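Local coordinates for protein Trypsin/factor XIIA inhibitor (Zea mays, PDB 1BEA) that inhibits mammalian trypsin and activated Hageman factor (factor XIIa), and belongs to the cereal trypsin/alpha-amylase inhibitor family of disulfide-rich helical proteins, at residues Y23-T28 with E89-F94; P16-R21 with C45-D50. One frame throughout, in Å; residues are numbered along the deposited sequence.

Contact 1 of 2, residues Y23-T28 with E89-F94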
ATOM      1  N   TYR A  23      -0.636   8.919  -1.644  1.00 21.02           N
ATOM      2  CA  TYR A  23      -1.686   8.927  -2.652  1.00 24.65           C
ATOM      3  C   TYR A  23      -3.008   8.610  -1.905  1.00 22.97           C
ATOM      4  O   TYR A  23      -4.029   9.240  -2.126  1.00 26.11           O
ATOM      5  CB  TYR A  23      -1.378   7.878  -3.720  1.00 24.39           C
ATOM      6  CG  TYR A  23      -2.495   7.641  -4.710  1.00 28.40           C
ATOM      7  CD1 TYR A  23      -3.314   8.690  -5.123  1.00 31.08           C
ATOM      8  CD2 TYR A  23      -2.714   6.382  -5.260  1.00 27.39           C
ATOM      9  CE1 TYR A  23      -4.317   8.495  -6.055  1.00 34.33           C
ATOM     10  CE2 TYR A  23      -3.723   6.175  -6.202  1.00 25.71           C
ATOM     11  CZ  TYR A  23      -4.519   7.237  -6.597  1.00 34.46           C
ATOM     12  OH  TYR A  23      -5.542   7.057  -7.520  1.00 39.95           O
ATOM     13  N   VAL A  24      -2.961   7.662  -0.988  1.00 22.27           N
ATOM     14  CA  VAL A  24      -4.119   7.289  -0.227  1.00 21.03           C
ATOM     15  C   VAL A  24      -4.595   8.391   0.707  1.00 25.93           C
ATOM     16  O   VAL A  24      -5.804   8.589   0.835  1.00 27.28           O
ATOM     17  CB  VAL A  24      -3.850   6.035   0.613  1.00 21.46           C
ATOM     18  CG1 VAL A  24      -4.921   5.860   1.659  1.00 17.80           C
ATOM     19  CG2 VAL A  24      -3.820   4.823  -0.288  1.00 23.08           C
ATOM     20  N   THR A  25      -3.686   9.104   1.377  1.00 17.84           N
ATOM     21  CA  THR A  25      -4.120  10.170   2.295  1.00 21.47           C
ATOM     22  C   THR A  25      -4.603  11.431   1.551  1.00 28.45           C
ATOM     23  O   THR A  25      -5.397  12.254   2.081  1.00 26.73           O
ATOM     24  CB  THR A  25      -3.009  10.591   3.279  1.00 20.12           C
ATOM     25  OG1 THR A  25      -1.845  11.011   2.557  1.00 15.19           O
ATOM     26  CG2 THR A  25      -2.664   9.477   4.159  1.00 14.59           C
ATOM     27  N   SER A  26      -4.118  11.580   0.324  1.00 22.96           N
ATOM     28  CA  SER A  26      -4.491  12.712  -0.474  1.00 29.53           C
ATOM     29  C   SER A  26      -5.976  12.630  -0.650  1.00 32.15           C
ATOM     30  O   SER A  26      -6.699  13.574  -0.322  1.00 36.38           O
ATOM     31  CB  SER A  26      -3.819  12.631  -1.825  1.00 28.94           C
ATOM     32  OG  SER A  26      -2.465  12.989  -1.697  1.00 34.59           O
ATOM     33  N   ARG A  27      -6.414  11.469  -1.133  1.00 32.25           N
ATOM     34  CA  ARG A  27      -7.829  11.197  -1.392  1.00 29.43           C
ATOM     35  C   ARG A  27      -8.760  11.083  -0.188  1.00 25.76           C
ATOM     36  O   ARG A  27      -9.790  11.732  -0.117  1.00 31.64           O
ATOM     37  CB  ARG A  27      -7.966   9.941  -2.245  1.00 30.69           C
ATOM     38  CG  ARG A  27      -9.405   9.631  -2.587  1.00 38.67           C
ATOM     39  CD  ARG A  27      -9.506   8.857  -3.877  1.00 44.91           C
ATOM     40  NE  ARG A  27     -10.873   8.573  -4.352  1.00 51.82           N
ATOM     41  CZ  ARG A  27     -11.949   8.320  -3.597  1.00 54.99           C
ATOM     42  NH1 ARG A  27     -11.900   8.308  -2.270  1.00 55.35           N
ATOM     43  NH2 ARG A  27     -13.104   8.042  -4.191  1.00 62.99           N
ATOM     44  N   THR A  28      -8.418  10.258   0.776  1.00 26.88           N
ATOM     45  CA  THR A  28      -9.301  10.086   1.914  1.00 27.89           C
ATOM     46  C   THR A  28      -9.196  11.174   2.969  1.00 29.32           C
ATOM     47  O   THR A  28     -10.209  11.587   3.532  1.00 26.01           O
ATOM     48  CB  THR A  28      -9.040   8.752   2.553  1.00 26.54           C
ATOM     49  OG1 THR A  28      -7.736   8.769   3.162  1.00 29.91           O
ATOM     50  CG2 THR A  28      -9.112   7.663   1.475  1.00 26.61           C
ATOM     51  N   GLU A  89      -9.802   3.624   9.244  1.00 34.27           N
ATOM     52  CA  GLU A  89     -10.763   2.801   8.510  1.00 36.11           C
ATOM     53  C   GLU A  89     -11.137   3.404   7.158  1.00 36.21           C
ATOM     54  O   GLU A  89     -11.460   2.694   6.186  1.00 32.27           O
ATOM     55  CB  GLU A  89     -12.041   2.589   9.340  1.00 40.58           C
ATOM     56  CG  GLU A  89     -12.292   3.644  10.408  1.00 46.71           C
ATOM     57  CD  GLU A  89     -11.569   3.348  11.722  1.00 54.65           C
ATOM     58  OE1 GLU A  89     -11.546   2.175  12.167  1.00 59.45           O
ATOM     59  OE2 GLU A  89     -11.016   4.293  12.324  1.00 57.99           O
ATOM     60  N   VAL A  90     -11.130   4.722   7.090  1.00 34.56           N
ATOM     61  CA  VAL A  90     -11.458   5.357   5.833  1.00 33.24           C
ATOM     62  C   VAL A  90     -10.358   5.179   4.797  1.00 31.55           C
ATOM     63  O   VAL A  90     -10.636   4.952   3.629  1.00 25.91           O
ATOM     64  CB  VAL A  90     -11.684   6.848   5.999  1.00 36.69           C
ATOM     65  CG1 VAL A  90     -12.390   7.380   4.765  1.00 36.06           C
ATOM     66  CG2 VAL A  90     -12.511   7.118   7.261  1.00 36.74           C
ATOM     67  N   GLN A  91      -9.103   5.288   5.220  1.00 28.61           N
ATOM     68  CA  GLN A  91      -7.996   5.163   4.279  1.00 27.13           C
ATOM     69  C   GLN A  91      -7.799   3.720   3.796  1.00 22.08           C
ATOM     70  O   GLN A  91      -7.448   3.490   2.645  1.00 20.93           O
ATOM     71  CB  GLN A  91      -6.730   5.694   4.940  1.00 30.40           C
ATOM     72  CG  GLN A  91      -6.944   6.893   5.823  1.00 23.24           C
ATOM     73  CD  GLN A  91      -5.728   7.138   6.670  1.00 27.14           C
ATOM     74  OE1 GLN A  91      -4.616   7.001   6.192  1.00 29.49           O
ATOM     75  NE2 GLN A  91      -5.927   7.480   7.941  1.00 28.15           N
ATOM     76  N   ARG A  92      -8.041   2.762   4.689  1.00 26.06           N
ATOM     77  CA  ARG A  92      -7.942   1.323   4.412  1.00 29.08           C
ATOM     78  C   ARG A  92      -8.800   0.888   3.221  1.00 29.75           C
ATOM     79  O   ARG A  92      -8.345   0.187   2.293  1.00 31.88           O
ATOM     80  CB  ARG A  92      -8.443   0.541   5.608  1.00 28.80           C
ATOM     81  CG  ARG A  92      -7.395   0.050   6.545  1.00 33.88           C
ATOM     82  CD  ARG A  92      -8.017  -0.915   7.536  1.00 23.70           C
ATOM     83  NE  ARG A  92      -7.509  -2.280   7.411  1.00 29.27           N
ATOM     84  CZ  ARG A  92      -8.117  -3.262   6.763  1.00 23.52           C
ATOM     85  NH1 ARG A  92      -9.260  -3.059   6.152  1.00 31.06           N
ATOM     86  NH2 ARG A  92      -7.607  -4.468   6.771  1.00 23.24           N
ATOM     87  N   GLY A  93     -10.071   1.270   3.280  1.00 33.47           N
ATOM     88  CA  GLY A  93     -10.977   0.930   2.205  1.00 28.07           C
ATOM     89  C   GLY A  93     -10.394   1.328   0.867  1.00 28.21           C
ATOM     90  O   GLY A  93     -10.343   0.541  -0.061  1.00 29.56           O
ATOM     91  N   PHE A  94      -9.908   2.552   0.755  1.00 27.06           N
ATOM     92  CA  PHE A  94      -9.377   2.966  -0.518  1.00 24.17           C
ATOM     93  C   PHE A  94      -8.059   2.313  -0.883  1.00 22.87           C
ATOM     94  O   PHE A  94      -7.789   2.087  -2.065  1.00 25.43           O
ATOM     95  CB  PHE A  94      -9.192   4.467  -0.551  1.00 25.36           C
ATOM     96  CG  PHE A  94      -8.500   4.944  -1.791  1.00 29.79           C
ATOM     97  CD1 PHE A  94      -9.102   4.759  -3.041  1.00 22.11           C
ATOM     98  CD2 PHE A  94      -7.223   5.515  -1.727  1.00 28.17           C
ATOM     99  CE1 PHE A  94      -8.442   5.129  -4.202  1.00 25.14           C
ATOM    100  CE2 PHE A  94      -6.554   5.889  -2.882  1.00 21.71           C
ATOM    101  CZ  PHE A  94      -7.160   5.695  -4.119  1.00 25.76           C
TER
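Phe94 enters the surface of helix 18-29 as a knob, its ring lodged among Tyr23, Val24, Arg27 and Thr28. With CG anti to the backbone N (chi1 174°), the ring reaches across the gap between the helices and presents its edge to the face of Tyr23. The two rings form a T-shaped pair, with centroids 5.5 Å apart and planes at 83°, and Phe94 CZ comes over the Tyr23 face toward its hydroxyl-bearing end, 3.9 Å from Tyr23 CZ. Over one face of the Phe94 ring runs the extended chain of Arg27, whose CD makes a CH-pi contact 4.0 Å from the Phe94 ring centroid. Val24 and the Phe94 side chain slide past each other in opposite directions, Val24 CG2 lying 3.8 Å from Phe94 CD2, while Val24 CG1 rests against Gln91 CB.

Thr28 crosses Gln91 at about a right angle, its OG1 3.4 Å from Gln91 CG. That hydroxyl is turned back to its own helix, where Thr28 OG1 donates to Val24 O at 3.0 Å, from the face of the carbonyl opposite to Thr28 N. No hydrogen bond joins the segments; the buried polar ends are satisfied by other parts of the chain, Tyr23 OH by Glu103 OE1 and Gln91 NE2 by Glu81 O.

The segment axes approach to 9.3 Å at 117°. This is helix-helix packing within an all-helical, disulfide-linked inhibitor: helix 88-95 lies against helix 18-29, while Tyr23 also touches Leu40 and Lys41 of helix 37-49.

Contact 2 of 2, residues P16-R21 with C45-D50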
ATOM      1  N   PRO A  16       7.402  -0.205   2.815  1.00 26.09           N
ATOM      2  CA  PRO A  16       6.942  -0.273   1.439  1.00 21.86           C
ATOM      3  C   PRO A  16       5.899   0.722   0.978  1.00 22.88           C
ATOM      4  O   PRO A  16       5.111   1.239   1.766  1.00 20.51           O
ATOM      5  CB  PRO A  16       6.412  -1.696   1.344  1.00 21.01           C
ATOM      6  CG  PRO A  16       5.811  -1.937   2.656  1.00 15.99           C
ATOM      7  CD  PRO A  16       6.735  -1.217   3.656  1.00 24.16           C
ATOM      8  N   LEU A  17       5.898   0.939  -0.333  1.00 20.84           N
ATOM      9  CA  LEU A  17       4.940   1.785  -1.014  1.00 21.87           C
ATOM     10  C   LEU A  17       4.761   3.169  -0.348  1.00 21.63           C
ATOM     11  O   LEU A  17       3.639   3.619  -0.137  1.00 22.12           O
ATOM     12  CB  LEU A  17       3.596   1.011  -1.107  1.00  9.73           C
ATOM     13  CG  LEU A  17       3.590  -0.495  -1.478  1.00 20.46           C
ATOM     14  CD1 LEU A  17       2.143  -1.056  -1.410  1.00 14.87           C
ATOM     15  CD2 LEU A  17       4.121  -0.682  -2.859  1.00 12.67           C
ATOM     16  N   PRO A  18       5.883   3.894  -0.093  1.00 22.63           N
ATOM     17  CA  PRO A  18       5.865   5.221   0.543  1.00 20.33           C
ATOM     18  C   PRO A  18       4.960   6.169  -0.210  1.00 24.36           C
ATOM     19  O   PRO A  18       4.300   6.992   0.409  1.00 26.28           O
ATOM     20  CB  PRO A  18       7.318   5.721   0.451  1.00 20.31           C
ATOM     21  CG  PRO A  18       8.149   4.544   0.133  1.00 23.03           C
ATOM     22  CD  PRO A  18       7.250   3.508  -0.522  1.00 22.13           C
ATOM     23  N   SER A  19       4.967   6.078  -1.545  1.00 18.83           N
ATOM     24  CA  SER A  19       4.147   6.967  -2.379  1.00 21.97           C
ATOM     25  C   SER A  19       2.682   6.560  -2.360  1.00 22.23           C
ATOM     26  O   SER A  19       1.790   7.374  -2.641  1.00 23.43           O
ATOM     27  CB  SER A  19       4.594   6.939  -3.848  1.00 20.35           C
ATOM     28  OG  SER A  19       5.802   7.649  -4.071  1.00 22.28           O
ATOM     29  N   CYS A  20       2.415   5.290  -2.085  1.00 16.72           N
ATOM     30  CA  CYS A  20       1.015   4.876  -2.069  1.00  5.64           C
ATOM     31  C   CYS A  20       0.395   5.426  -0.840  1.00 14.10           C
ATOM     32  O   CYS A  20      -0.745   5.831  -0.897  1.00 18.76           O
ATOM     33  CB  CYS A  20       0.907   3.376  -2.089  1.00 18.00           C
ATOM     34  SG  CYS A  20       1.424   2.708  -3.696  1.00 19.19           S
ATOM     35  N   ARG A  21       1.160   5.470   0.267  1.00 13.81           N
ATOM     36  CA  ARG A  21       0.697   6.049   1.550  1.00 16.37           C
ATOM     37  C   ARG A  21       0.085   7.416   1.323  1.00 14.84           C
ATOM     38  O   ARG A  21      -1.054   7.637   1.739  1.00 28.90           O
ATOM     39  CB  ARG A  21       1.849   6.230   2.547  1.00 19.46           C
ATOM     40  CG  ARG A  21       1.421   6.789   3.902  1.00 18.57           C
ATOM     41  CD  ARG A  21       2.562   6.780   4.928  1.00 21.76           C
ATOM     42  NE  ARG A  21       2.903   5.434   5.399  1.00 26.29           N
ATOM     43  CZ  ARG A  21       2.183   4.709   6.266  1.00 33.77           C
ATOM     44  NH1 ARG A  21       1.032   5.171   6.776  1.00 29.94           N
ATOM     45  NH2 ARG A  21       2.614   3.494   6.616  1.00 36.70           N
ATOM     46  N   CYS A  45       1.855   3.403  -8.209  1.00 26.68           N
ATOM     47  CA  CYS A  45       1.720   2.272  -9.122  1.00 24.96           C
ATOM     48  C   CYS A  45       3.088   1.763  -9.444  1.00 25.05           C
ATOM     49  O   CYS A  45       3.357   0.594  -9.331  1.00 24.46           O
ATOM     50  CB  CYS A  45       1.018   2.695 -10.405  1.00 27.63           C
ATOM     51  SG  CYS A  45      -0.767   3.017 -10.129  1.00 25.80           S
ATOM     52  N   ARG A  46       3.960   2.659  -9.851  1.00 23.02           N
ATOM     53  CA  ARG A  46       5.324   2.271 -10.159  1.00 26.25           C
ATOM     54  C   ARG A  46       5.935   1.475  -9.016  1.00 26.52           C
ATOM     55  O   ARG A  46       6.598   0.467  -9.256  1.00 28.06           O
ATOM     56  CB  ARG A  46       6.147   3.519 -10.421  1.00 33.77           C
ATOM     57  CG  ARG A  46       7.340   3.306 -11.308  1.00 52.28           C
ATOM     58  CD  ARG A  46       8.508   2.864 -10.458  1.00 65.26           C
ATOM     59  NE  ARG A  46       9.573   3.857 -10.432  1.00 77.47           N
ATOM     60  CZ  ARG A  46      10.135   4.326  -9.319  1.00 85.39           C
ATOM     61  NH1 ARG A  46       9.737   3.893  -8.120  1.00 87.24           N
ATOM     62  NH2 ARG A  46      11.105   5.233  -9.406  1.00 91.12           N
ATOM     63  N   GLU A  47       5.722   1.907  -7.772  1.00 18.75           N
ATOM     64  CA  GLU A  47       6.290   1.205  -6.619  1.00 20.94           C
ATOM     65  C   GLU A  47       5.696  -0.196  -6.383  1.00 23.67           C
ATOM     66  O   GLU A  47       6.399  -1.140  -5.973  1.00 22.38           O
ATOM     67  CB  GLU A  47       6.088   2.044  -5.346  1.00 22.52           C
ATOM     68  CG  GLU A  47       7.184   3.028  -5.134  1.00 22.54           C
ATOM     69  CD  GLU A  47       6.827   4.109  -4.127  1.00 27.79           C
ATOM     70  OE1 GLU A  47       5.836   3.948  -3.375  1.00 20.84           O
ATOM     71  OE2 GLU A  47       7.553   5.122  -4.092  1.00 21.05           O
ATOM     72  N   LEU A  48       4.389  -0.299  -6.604  1.00 19.03           N
ATOM     73  CA  LEU A  48       3.666  -1.547  -6.442  1.00 23.28           C
ATOM     74  C   LEU A  48       4.086  -2.544  -7.527  1.00 25.98           C
ATOM     75  O   LEU A  48       4.167  -3.751  -7.296  1.00 29.71           O
ATOM     76  CB  LEU A  48       2.163  -1.262  -6.533  1.00 24.93           C
ATOM     77  CG  LEU A  48       1.104  -2.258  -6.007  1.00 26.25           C
ATOM     78  CD1 LEU A  48       1.456  -2.830  -4.635  1.00 20.08           C
ATOM     79  CD2 LEU A  48      -0.235  -1.515  -5.947  1.00 13.50           C
ATOM     80  N   ALA A  49       4.374  -2.049  -8.719  1.00 25.43           N
ATOM     81  CA  ALA A  49       4.796  -2.948  -9.775  1.00 25.45           C
ATOM     82  C   ALA A  49       6.230  -3.445  -9.623  1.00 27.84           C
ATOM     83  O   ALA A  49       6.572  -4.500 -10.198  1.00 26.93           O
ATOM     84  CB  ALA A  49       4.651  -2.285 -11.095  1.00 24.16           C
ATOM     85  N   ASP A  50       7.072  -2.713  -8.878  1.00 28.06           N
ATOM     86  CA  ASP A  50       8.483  -3.147  -8.689  1.00 24.50           C
ATOM     87  C   ASP A  50       8.532  -4.346  -7.751  1.00 26.15           C
ATOM     88  O   ASP A  50       9.552  -5.024  -7.610  1.00 24.94           O
ATOM     89  CB  ASP A  50       9.341  -2.019  -8.107  1.00 34.01           C
ATOM     90  CG  ASP A  50       9.851  -1.054  -9.181  1.00 41.10           C
ATOM     91  OD1 ASP A  50      10.084  -1.476 -10.328  1.00 48.76           O
ATOM     92  OD2 ASP A  50      10.016   0.146  -8.885  1.00 51.84           O
TER
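The start of helix 18-29 is met here by the C-terminal part of helix 37-49, with the carboxylate of Glu47 bound at the first turn. Leu17 occupies the N-cap position, and two residues on, Ser19 N donates at 2.9 Å, with an N-H...O angle of 151°, to Glu47 OE1, which accepts through its syn lone pair, on the side of Glu47 OE2. The second oxygen is taken up by the same residue: Ser19 OG donates to Glu47 OE2 at 3.1 Å, arriving from above the carboxylate, 44° out of its plane. Ser19 OG stands anti to its own carbonyl carbon (chi1 -75°), which brings the hydroxyl to the side where the acid lies. Pro18 has no N-H to offer, but its CD lies 3.2 Å from Glu47 OE1.

Beside this polar pair lies an apolar one. Leu17 CD1 meets Leu48 CD1 at 3.7 Å, and Leu17 CD2 lies over the backbone of the neighbouring helix, 3.7 Å from Leu48 CA. Leu17 also touches Ala59 and Leu60 of helix 56-65, and the disulfide between Cys20 and Cys44 joins the two helices covalently nearby.

Two bonds from one residue hold both oxygens of Glu47 and limit rotation of its carboxylate. Its negative charge faces the N-terminal turn of a helix, where the helix dipole would be expected to stabilise the ionised form.

From the N terminus, the chain first supplies 16-21, at the start of helix 18-29, and then 23-28 farther along that helix, so both contacts draw on it. Contact 2 closes the shorter loop, returning at 45-50 near the end of helix 37-49; the protease-cleaved Arg34-Leu35 bond lies within this loop, and within that of contact 1 as well. Contact 1 closes the longer one, passing through helices 37-49 and 56-65 before reaching helix 88-95. Because 23-28 falls inside the loop of contact 2 and 89-94 beyond it, the closures cross. Together they tie the N-terminal turn of helix 18-29 to the C-terminal part of helix 37-49, and its later turns to helix 88-95.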